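Malate oxidoreductase (Thermotoga maritima, PDB 1VL6) probably catalyses the NAD-dependent oxidative decarboxylation of malate to pyruvate and carbon dioxide, as a malic enzyme assembled from four copies of the chain. Local coordinates at residues A[156-164]-A[334-344]; A[69-77]-A[108-119]. One frame throughout, in Å; residues are numbered along the deposited sequence.

Contact 1 of 2, residues A[156-164]-A[334-344]; sequences SEEMNIPVF and MKGAVEKRSKI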
loop_
_atom_site.group_PDB
_atom_site.type_symbol
_atom_site.label_atom_id
_atom_site.label_comp_id
_atom_site.label_asym_id
_atom_site.label_seq_id
_atom_site.Cartn_x
_atom_site.Cartn_y
_atom_site.Cartn_z
ATOM N N SER A 156 -31.724 7.255 -5.364
ATOM C CA SER A 156 -31.563 6.313 -6.475
ATOM C C SER A 156 -32.316 6.822 -7.688
ATOM O O SER A 156 -31.833 6.652 -8.808
ATOM C CB SER A 156 -31.935 4.880 -6.124
ATOM O OG SER A 156 -32.942 4.853 -5.141
ATOM N N GLU A 157 -33.452 7.497 -7.483
ATOM C CA GLU A 157 -34.208 8.078 -8.601
ATOM C C GLU A 157 -33.465 9.249 -9.243
ATOM O O GLU A 157 -33.470 9.397 -10.470
ATOM C CB GLU A 157 -35.544 8.618 -8.137
ATOM C CG GLU A 157 -36.764 7.721 -8.337
ATOM C CD GLU A 157 -38.011 8.134 -7.481
ATOM O OE1 GLU A 157 -38.113 9.333 -6.988
ATOM O OE2 GLU A 157 -38.892 7.223 -7.279
ATOM N N GLU A 158 -32.840 10.088 -8.412
ATOM C CA GLU A 158 -32.302 11.363 -8.863
ATOM C C GLU A 158 -30.812 11.366 -9.201
ATOM O O GLU A 158 -30.324 12.293 -9.845
ATOM C CB GLU A 158 -32.608 12.438 -7.831
ATOM C CG GLU A 158 -34.094 12.703 -7.679
ATOM C CD GLU A 158 -34.443 13.626 -6.531
ATOM O OE1 GLU A 158 -33.572 14.396 -6.083
ATOM O OE2 GLU A 158 -35.615 13.570 -6.085
HETATM N N MSE A 159 -30.066 10.371 -8.748
HETATM C CA MSE A 159 -28.637 10.340 -9.036
HETATM C C MSE A 159 -28.351 9.394 -10.179
HETATM O O MSE A 159 -29.156 8.568 -10.534
HETATM C CB MSE A 159 -27.833 9.943 -7.799
HETATM C CG MSE A 159 -27.974 10.941 -6.615
HETATM SE SE MSE A 159 -26.861 10.462 -5.062
HETATM C CE MSE A 159 -25.201 10.937 -5.893
ATOM N N ASN A 160 -27.195 9.568 -10.782
ATOM C CA ASN A 160 -26.788 8.755 -11.914
ATOM C C ASN A 160 -25.597 7.921 -11.601
ATOM O O ASN A 160 -24.831 7.623 -12.472
ATOM C CB ASN A 160 -26.436 9.653 -13.082
ATOM C CG ASN A 160 -27.650 10.163 -13.777
ATOM O OD1 ASN A 160 -27.942 11.353 -13.734
ATOM N ND2 ASN A 160 -28.404 9.261 -14.375
ATOM N N ILE A 161 -25.405 7.653 -10.328
ATOM C CA ILE A 161 -24.518 6.637 -9.887
ATOM C C ILE A 161 -25.376 5.772 -8.990
ATOM O O ILE A 161 -26.372 6.257 -8.491
ATOM C CB ILE A 161 -23.332 7.203 -9.108
ATOM C CG1 ILE A 161 -23.772 8.110 -7.928
ATOM C CG2 ILE A 161 -22.467 7.922 -10.001
ATOM C CD1 ILE A 161 -22.600 8.567 -7.000
ATOM N N PRO A 162 -25.047 4.500 -8.832
ATOM C CA PRO A 162 -25.878 3.619 -8.049
ATOM C C PRO A 162 -25.873 4.055 -6.588
ATOM O O PRO A 162 -24.870 4.619 -6.106
ATOM C CB PRO A 162 -25.204 2.228 -8.225
ATOM C CG PRO A 162 -23.781 2.528 -8.559
ATOM C CD PRO A 162 -23.900 3.789 -9.416
ATOM N N VAL A 163 -27.003 3.832 -5.922
ATOM C CA VAL A 163 -27.137 4.086 -4.517
ATOM C C VAL A 163 -27.736 2.847 -3.910
ATOM O O VAL A 163 -28.748 2.363 -4.379
ATOM C CB VAL A 163 -28.108 5.208 -4.274
ATOM C CG1 VAL A 163 -28.188 5.543 -2.790
ATOM C CG2 VAL A 163 -27.757 6.446 -5.124
ATOM N N PHE A 164 -27.095 2.367 -2.850
ATOM C CA PHE A 164 -27.414 1.116 -2.202
ATOM C C PHE A 164 -27.449 1.403 -0.711
ATOM O O PHE A 164 -26.550 2.086 -0.220
ATOM C CB PHE A 164 -26.277 0.151 -2.495
ATOM C CG PHE A 164 -26.438 -1.228 -1.900
ATOM C CD1 PHE A 164 -27.391 -2.116 -2.395
ATOM C CD2 PHE A 164 -25.598 -1.665 -0.899
ATOM C CE1 PHE A 164 -27.516 -3.393 -1.867
ATOM C CE2 PHE A 164 -25.710 -2.957 -0.360
ATOM C CZ PHE A 164 -26.674 -3.819 -0.848
HETATM N N MSE A 334 -22.160 -3.867 -5.129
HETATM C CA MSE A 334 -21.587 -2.559 -5.324
HETATM C C MSE A 334 -20.585 -2.557 -6.443
HETATM O O MSE A 334 -20.513 -1.599 -7.235
HETATM C CB MSE A 334 -20.910 -2.116 -4.047
HETATM C CG MSE A 334 -20.787 -0.612 -3.895
HETATM SE SE MSE A 334 -22.541 0.306 -3.565
HETATM C CE MSE A 334 -22.219 1.631 -4.713
ATOM N N LYS A 335 -19.788 -3.605 -6.518
ATOM C CA LYS A 335 -18.821 -3.665 -7.537
ATOM C C LYS A 335 -19.508 -3.786 -8.901
ATOM O O LYS A 335 -19.121 -3.182 -9.874
ATOM C CB LYS A 335 -17.901 -4.840 -7.290
ATOM C CG LYS A 335 -16.635 -4.796 -8.165
ATOM C CD LYS A 335 -15.805 -6.023 -7.831
ATOM C CE LYS A 335 -14.468 -6.059 -8.611
ATOM N NZ LYS A 335 -14.267 -7.430 -9.063
ATOM N N GLY A 336 -20.525 -4.599 -8.982
ATOM C CA GLY A 336 -21.209 -4.764 -10.251
ATOM C C GLY A 336 -21.868 -3.493 -10.678
ATOM O O GLY A 336 -21.685 -3.039 -11.816
ATOM N N ALA A 337 -22.570 -2.892 -9.738
ATOM C CA ALA A 337 -23.344 -1.695 -10.008
ATOM C C ALA A 337 -22.477 -0.520 -10.417
ATOM O O ALA A 337 -22.811 0.259 -11.322
ATOM C CB ALA A 337 -24.147 -1.321 -8.767
ATOM N N VAL A 338 -21.367 -0.361 -9.738
ATOM C CA VAL A 338 -20.510 0.788 -10.016
ATOM C C VAL A 338 -19.865 0.670 -11.385
ATOM O O VAL A 338 -19.690 1.674 -12.053
ATOM C CB VAL A 338 -19.446 0.935 -8.928
ATOM C CG1 VAL A 338 -18.337 1.862 -9.390
ATOM C CG2 VAL A 338 -20.086 1.433 -7.673
ATOM N N GLU A 339 -19.556 -0.554 -11.790
ATOM C CA GLU A 339 -18.981 -0.808 -13.105
ATOM C C GLU A 339 -20.009 -0.603 -14.222
ATOM O O GLU A 339 -19.685 -0.053 -15.260
ATOM C CB GLU A 339 -18.452 -2.222 -13.121
ATOM C CG GLU A 339 -17.514 -2.562 -14.238
ATOM C CD GLU A 339 -16.986 -3.967 -14.036
ATOM O OE1 GLU A 339 -16.181 -4.180 -13.074
ATOM O OE2 GLU A 339 -17.425 -4.846 -14.812
ATOM N N LYS A 340 -21.243 -1.043 -13.990
ATOM C CA LYS A 340 -22.357 -0.844 -14.911
ATOM C C LYS A 340 -22.698 0.643 -14.978
ATOM O O LYS A 340 -23.274 1.135 -15.951
ATOM C CB LYS A 340 -23.572 -1.582 -14.365
ATOM C CG LYS A 340 -24.462 -2.303 -15.370
ATOM C CD LYS A 340 -25.533 -3.148 -14.614
ATOM C CE LYS A 340 -26.156 -4.221 -15.474
ATOM N NZ LYS A 340 -27.144 -3.640 -16.474
ATOM N N ARG A 341 -22.402 1.356 -13.902
ATOM C CA ARG A 341 -22.738 2.765 -13.773
ATOM C C ARG A 341 -24.211 3.096 -13.718
ATOM O O ARG A 341 -24.558 4.247 -13.548
ATOM C CB ARG A 341 -22.171 3.596 -14.876
ATOM C CG ARG A 341 -20.719 3.674 -14.858
ATOM C CD ARG A 341 -20.250 4.618 -15.927
ATOM N NE ARG A 341 -19.000 4.194 -16.520
ATOM C CZ ARG A 341 -18.442 4.764 -17.579
ATOM N NH1 ARG A 341 -19.002 5.825 -18.194
ATOM N NH2 ARG A 341 -17.305 4.267 -18.013
ATOM N N SER A 342 -25.103 2.135 -13.838
ATOM C CA SER A 342 -26.528 2.521 -13.823
ATOM C C SER A 342 -27.144 2.245 -12.441
ATOM O O SER A 342 -26.511 1.627 -11.501
ATOM C CB SER A 342 -27.359 1.892 -15.006
ATOM O OG SER A 342 -27.767 0.526 -14.739
ATOM N N LYS A 343 -28.385 2.708 -12.360
ATOM C CA LYS A 343 -29.229 2.529 -11.208
ATOM C C LYS A 343 -29.344 1.063 -10.839
ATOM O O LYS A 343 -29.428 0.213 -11.734
ATOM C CB LYS A 343 -30.626 3.117 -11.538
ATOM C CG LYS A 343 -30.613 4.693 -11.663
ATOM C CD LYS A 343 -31.996 5.357 -11.728
ATOM C CE LYS A 343 -31.881 6.859 -12.122
ATOM N NZ LYS A 343 -31.303 7.675 -11.064
ATOM N N ILE A 344 -29.304 0.750 -9.546
ATOM C CA ILE A 344 -29.544 -0.636 -9.103
ATOM C C ILE A 344 -30.998 -0.998 -9.317
ATOM O O ILE A 344 -31.854 -0.272 -8.900
ATOM C CB ILE A 344 -29.222 -0.807 -7.633
ATOM C CG1 ILE A 344 -27.686 -0.834 -7.448
ATOM C CG2 ILE A 344 -29.829 -2.108 -7.117
ATOM C CD1 ILE A 344 -27.243 -0.402 -6.121
HETATM O O HOH W 1 -29.113 3.036 -7.590
#
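Pro-162 lies against the last turns of helix 330-340, and its ring is the centre of the tightly packed half of this contact. Pro-162 CB lies 3.7 Å from Ala-337 CB, while Pro-162 CG sits near the carbonyl of Ala-337 and 4.0 Å from Val-338 CG2. Ile-344, just past the helix, closes over the same ring: its CD1 reaches Pro-162 CB and also lies 3.8 Å from Phe-164 CB. Ile-344 and Phe-164 approach at a slant. The Met-334 chain, a selenomethionine, is bent at chi2 (70°) and chi3, which brings SE to 3.9 Å from Phe-164 CB and CE toward Pro-162. SE stands 5.4 Å from the centroid of the Phe-164 ring, an oblique Met-aromatic contact. Topologically, a helix from the NAD-binding family region packs here against one face of the four-stranded parallel sheet of the N-terminal region, near its 163-165 end, covering the start of the outermost strand 163-165, which pairs with strand 137-140. A water bridges the backbones by accepting from Val-163 N and Ile-344 N. The more open side is polar. Lys-343 runs extended along the end of helix 147-158 and turns at chi4 (-71°), placing NZ among the carbonyl oxygens that the helix end presents. NZ donates to Ser-156 O and Met-159 O, and more weakly to Glu-157 O at 2.8 Å; the ammonium thus probably offsets the negative end of the helix dipole. Farther out, Arg-341, with positive phi (66°) where the helix ends, sends its guanidinium away toward Tyr-63, a cation-pi partner, and Glu-158 pairs with Lys-129.

Contact 2 of 2, residues A[69-77]-A[108-119]; sequences WNTVAVVSD and DIDAFPICLSES
A parallel beta-alpha-beta unit supplies this contact: strand 71-76 leads through helix 89-107 into strand 110-115, and the two strands lie side by side, 4.5 Å apart at closest approach of their axes. Seven backbone bonds alternate between them, from Asp-110 N to Asn-70 O through to Leu-116 N to Ser-76 O. The middle is straightest, with Val-74 N donating to Phe-112 O at 2.7 Å and 175°. At the start, Asn-70 CG is anti to its own N (chi1 -170°), which swings the amide across to the turn before strand 110-115, where ND2 gives a 3.0 Å bond to Asp-108 O, in both the amide and the carbonyl plane, and also binds Glu-33 of the second subunit. Side chains alternate between the faces. With Thr-71 and Ala-73 lie Phe-112 and Ile-114, whose CD1 lies 3.5 Å from Ala-73 CB. The Phe-112 ring is modelled in two conformers; in the one described, its edge meets Thr-71 CG2 at 3.9 Å from CE1, and it stacks on Phe-112 of the third subunit. On the other face, Val-74 CG2 meets Ala-111 CB at 4.0 Å. Met-96 and Phe-103 of helix 89-107 cover this second face, helix 121-130 packs on Val-75 and Leu-116, and strand 137-140 flanks strand 71-76 on its far edge.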
loop_
_atom_site.group_PDB
_atom_site.type_symbol
_atom_site.label_atom_id
_atom_site.label_comp_id
_atom_site.label_asym_id
_atom_site.label_seq_id
_atom_site.Cartn_x
_atom_site.Cartn_y
_atom_site.Cartn_z
ATOM N N TRP A 69 -14.113 5.561 -11.000
ATOM C CA TRP A 69 -14.591 4.259 -11.459
ATOM C C TRP A 69 -14.638 3.221 -10.345
ATOM O O TRP A 69 -15.277 2.169 -10.474
ATOM C CB TRP A 69 -13.720 3.732 -12.610
ATOM C CG TRP A 69 -12.368 3.372 -12.173
ATOM C CD1 TRP A 69 -11.310 4.218 -12.035
ATOM C CD2 TRP A 69 -11.898 2.067 -11.778
ATOM N NE1 TRP A 69 -10.222 3.527 -11.563
ATOM C CE2 TRP A 69 -10.552 2.205 -11.407
ATOM C CE3 TRP A 69 -12.491 0.802 -11.681
ATOM C CZ2 TRP A 69 -9.794 1.143 -10.938
ATOM C CZ3 TRP A 69 -11.747 -0.250 -11.240
ATOM C CH2 TRP A 69 -10.407 -0.078 -10.871
ATOM N N ASN A 70 -13.954 3.520 -9.250
ATOM C CA ASN A 70 -13.791 2.569 -8.179
ATOM C C ASN A 70 -13.875 3.197 -6.797
ATOM O O ASN A 70 -13.383 2.601 -5.849
ATOM C CB ASN A 70 -12.456 1.859 -8.394
ATOM C CG ASN A 70 -12.262 0.677 -7.483
ATOM O OD1 ASN A 70 -13.087 -0.232 -7.418
ATOM N ND2 ASN A 70 -11.160 0.695 -6.750
ATOM N N THR A 71 -14.487 4.372 -6.653
ATOM C CA THR A 71 -14.659 4.957 -5.309
ATOM C C THR A 71 -16.102 5.004 -4.888
ATOM O O THR A 71 -16.992 5.188 -5.682
ATOM C CB THR A 71 -14.043 6.366 -5.168
ATOM O OG1 THR A 71 -14.710 7.302 -6.018
ATOM C CG2 THR A 71 -12.609 6.378 -5.648
ATOM N N VAL A 72 -16.333 4.816 -3.616
ATOM C CA VAL A 72 -17.674 4.690 -3.084
ATOM C C VAL A 72 -17.724 5.509 -1.771
ATOM O O VAL A 72 -16.793 5.465 -0.966
ATOM C CB VAL A 72 -18.017 3.189 -2.916
ATOM C CG1 VAL A 72 -19.140 2.935 -1.863
ATOM C CG2 VAL A 72 -18.366 2.598 -4.282
ATOM N N ALA A 73 -18.781 6.311 -1.600
ATOM C CA ALA A 73 -18.968 7.031 -0.359
ATOM C C ALA A 73 -19.791 6.169 0.569
ATOM O O ALA A 73 -20.790 5.626 0.157
ATOM C CB ALA A 73 -19.667 8.324 -0.622
ATOM N N VAL A 74 -19.343 6.000 1.803
ATOM C CA VAL A 74 -20.117 5.290 2.808
ATOM C C VAL A 74 -20.738 6.384 3.659
ATOM O O VAL A 74 -20.067 7.046 4.438
ATOM C CB VAL A 74 -19.249 4.360 3.665
ATOM C CG1 VAL A 74 -20.098 3.637 4.713
ATOM C CG2 VAL A 74 -18.516 3.363 2.789
ATOM N N VAL A 75 -22.041 6.571 3.488
ATOM C CA VAL A 75 -22.727 7.762 4.000
ATOM C C VAL A 75 -23.622 7.423 5.192
ATOM O O VAL A 75 -24.520 6.613 5.071
ATOM C CB VAL A 75 -23.563 8.406 2.879
ATOM C CG1 VAL A 75 -24.373 9.599 3.391
ATOM C CG2 VAL A 75 -22.640 8.821 1.717
ATOM N N SER A 76 -23.379 8.045 6.336
ATOM C CA SER A 76 -24.306 7.882 7.465
ATOM C C SER A 76 -24.425 9.163 8.237
ATOM O O SER A 76 -23.509 9.977 8.201
ATOM C CB SER A 76 -23.845 6.807 8.450
ATOM O OG SER A 76 -24.916 6.505 9.347
ATOM N N ASP A 77 -25.554 9.341 8.920
ATOM C CA ASP A 77 -25.695 10.401 9.931
ATOM C C ASP A 77 -25.676 9.799 11.290
ATOM O O ASP A 77 -25.759 10.498 12.280
ATOM C CB ASP A 77 -26.982 11.161 9.767
ATOM C CG ASP A 77 -28.217 10.341 10.115
ATOM O OD1 ASP A 77 -28.263 9.123 9.816
ATOM O OD2 ASP A 77 -29.226 10.880 10.622
ATOM N N ASP A 108 -12.142 -4.779 -3.444
ATOM C CA ASP A 108 -11.045 -3.910 -3.876
ATOM C C ASP A 108 -11.570 -2.531 -4.229
ATOM O O ASP A 108 -11.007 -1.804 -5.049
ATOM C CB ASP A 108 -10.196 -4.562 -4.972
ATOM C CG ASP A 108 -8.853 -3.843 -5.188
ATOM O OD1 ASP A 108 -8.351 -3.184 -4.251
ATOM O OD2 ASP A 108 -8.219 -3.847 -6.270
ATOM N N ILE A 109 -12.652 -2.154 -3.567
ATOM C CA ILE A 109 -13.270 -0.844 -3.806
ATOM C C ILE A 109 -12.667 0.147 -2.848
ATOM O O ILE A 109 -12.482 -0.160 -1.668
ATOM C CB ILE A 109 -14.776 -0.924 -3.602
ATOM C CG1 ILE A 109 -15.399 -1.607 -4.803
ATOM C CG2 ILE A 109 -15.384 0.441 -3.395
ATOM C CD1 ILE A 109 -16.876 -1.773 -4.635
ATOM N N ASP A 110 -12.352 1.330 -3.363
ATOM C CA ASP A 110 -11.822 2.388 -2.551
ATOM C C ASP A 110 -13.003 3.124 -1.931
ATOM O O ASP A 110 -13.639 3.964 -2.555
ATOM C CB ASP A 110 -10.987 3.315 -3.422
ATOM C CG ASP A 110 -9.685 2.698 -3.858
ATOM O OD1 ASP A 110 -9.129 1.794 -3.190
ATOM O OD2 ASP A 110 -9.114 3.087 -4.870
ATOM N N ALA A 111 -13.324 2.807 -0.700
ATOM C CA ALA A 111 -14.474 3.399 -0.066
ATOM C C ALA A 111 -14.045 4.448 0.970
ATOM O O ALA A 111 -13.072 4.261 1.655
ATOM C CB ALA A 111 -15.303 2.295 0.571
ATOM N N PHE A 112 -14.786 5.556 1.044
ATOM C CA PHE A 112 -14.486 6.684 1.950
ATOM C C PHE A 112 -15.703 6.903 2.872
ATOM O O PHE A 112 -16.835 6.878 2.413
ATOM C CB PHE A 112 -14.136 7.970 1.151
ATOM C CG PHE A 112 -12.964 7.788 0.214
ATOM C CD1 PHE A 112 -13.140 7.195 -1.033
ATOM C CD2 PHE A 112 -11.676 8.145 0.611
ATOM C CE1 PHE A 112 -12.058 6.963 -1.880
ATOM C CE2 PHE A 112 -10.583 7.931 -0.234
ATOM C CZ PHE A 112 -10.779 7.340 -1.485
ATOM N N PRO A 113 -15.479 7.040 4.175
ATOM C CA PRO A 113 -16.560 7.354 5.078
ATOM C C PRO A 113 -16.956 8.793 5.014
ATOM O O PRO A 113 -16.095 9.662 5.130
ATOM C CB PRO A 113 -15.985 7.077 6.461
ATOM C CG PRO A 113 -14.686 6.465 6.235
ATOM C CD PRO A 113 -14.217 6.794 4.897
ATOM N N ILE A 114 -18.259 9.018 4.838
ATOM C CA ILE A 114 -18.841 10.305 4.878
ATOM C C ILE A 114 -19.961 10.331 5.897
ATOM O O ILE A 114 -21.097 9.942 5.618
ATOM C CB ILE A 114 -19.288 10.667 3.499
ATOM C CG1 ILE A 114 -18.050 11.063 2.698
ATOM C CG2 ILE A 114 -20.234 11.880 3.533
ATOM C CD1 ILE A 114 -18.276 10.981 1.251
ATOM N N CYS A 115 -19.590 10.769 7.092
ATOM C CA CYS A 115 -20.431 10.803 8.240
ATOM C C CYS A 115 -20.856 12.249 8.469
ATOM O O CYS A 115 -20.025 13.144 8.772
ATOM C CB CYS A 115 -19.641 10.293 9.445
ATOM S SG CYS A 115 -19.420 8.482 9.542
ATOM N N LEU A 116 -22.161 12.473 8.369
ATOM C CA LEU A 116 -22.736 13.802 8.287
ATOM C C LEU A 116 -23.303 14.244 9.609
ATOM O O LEU A 116 -23.973 13.456 10.280
ATOM C CB LEU A 116 -23.874 13.797 7.282
ATOM C CG LEU A 116 -23.386 13.300 5.927
ATOM C CD1 LEU A 116 -24.593 13.077 5.000
ATOM C CD2 LEU A 116 -22.354 14.276 5.340
ATOM N N SER A 117 -23.083 15.505 9.969
ATOM C CA SER A 117 -23.741 16.059 11.155
ATOM C C SER A 117 -25.091 16.678 10.825
ATOM O O SER A 117 -25.468 17.641 11.432
ATOM C CB SER A 117 -22.866 17.087 11.877
ATOM O OG SER A 117 -22.334 18.035 10.959
ATOM N N GLU A 118 -25.827 16.116 9.878
ATOM C CA GLU A 118 -27.124 16.639 9.513
ATOM C C GLU A 118 -28.029 15.455 9.433
ATOM O O GLU A 118 -27.666 14.431 8.870
ATOM C CB GLU A 118 -27.063 17.370 8.161
ATOM C CG GLU A 118 -28.423 17.783 7.577
ATOM C CD GLU A 118 -29.166 18.747 8.469
ATOM O OE1 GLU A 118 -28.704 19.900 8.587
ATOM O OE2 GLU A 118 -30.198 18.348 9.073
ATOM N N SER A 119 -29.210 15.575 10.000
ATOM C CA SER A 119 -30.070 14.441 10.037
ATOM C C SER A 119 -31.514 14.660 9.516
ATOM O O SER A 119 -32.258 13.676 9.392
ATOM C CB SER A 119 -30.006 13.851 11.438
ATOM O OG SER A 119 -30.757 14.665 12.297
#

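Contacts 1 and 2 involve the two ends of one parallel sheet, ordered 110-115, 71-76, 137-140, 163-165, and their centres lie about 14 Å apart. Helix 330-340 joins them directly: besides packing on Pro-162, Val-338 places CG1 3.3 Å from Trp-69 O, and its CG2 is 4.0 Å from Val-72 CG2. Met-334 CE comes equally close to that Val-72 methyl, and Lys-335 N lies 3.9 Å from Ile-109 CD1. One helix from the NAD-binding family region therefore touches Ile-109 just before strand 110-115, Val-72 of the inner strand 71-76, and the start of strand 163-165. Along the chain contact 2 closes before contact 1 opens, so the paired strands come first in the sequence and helix 330-340 packs back on them.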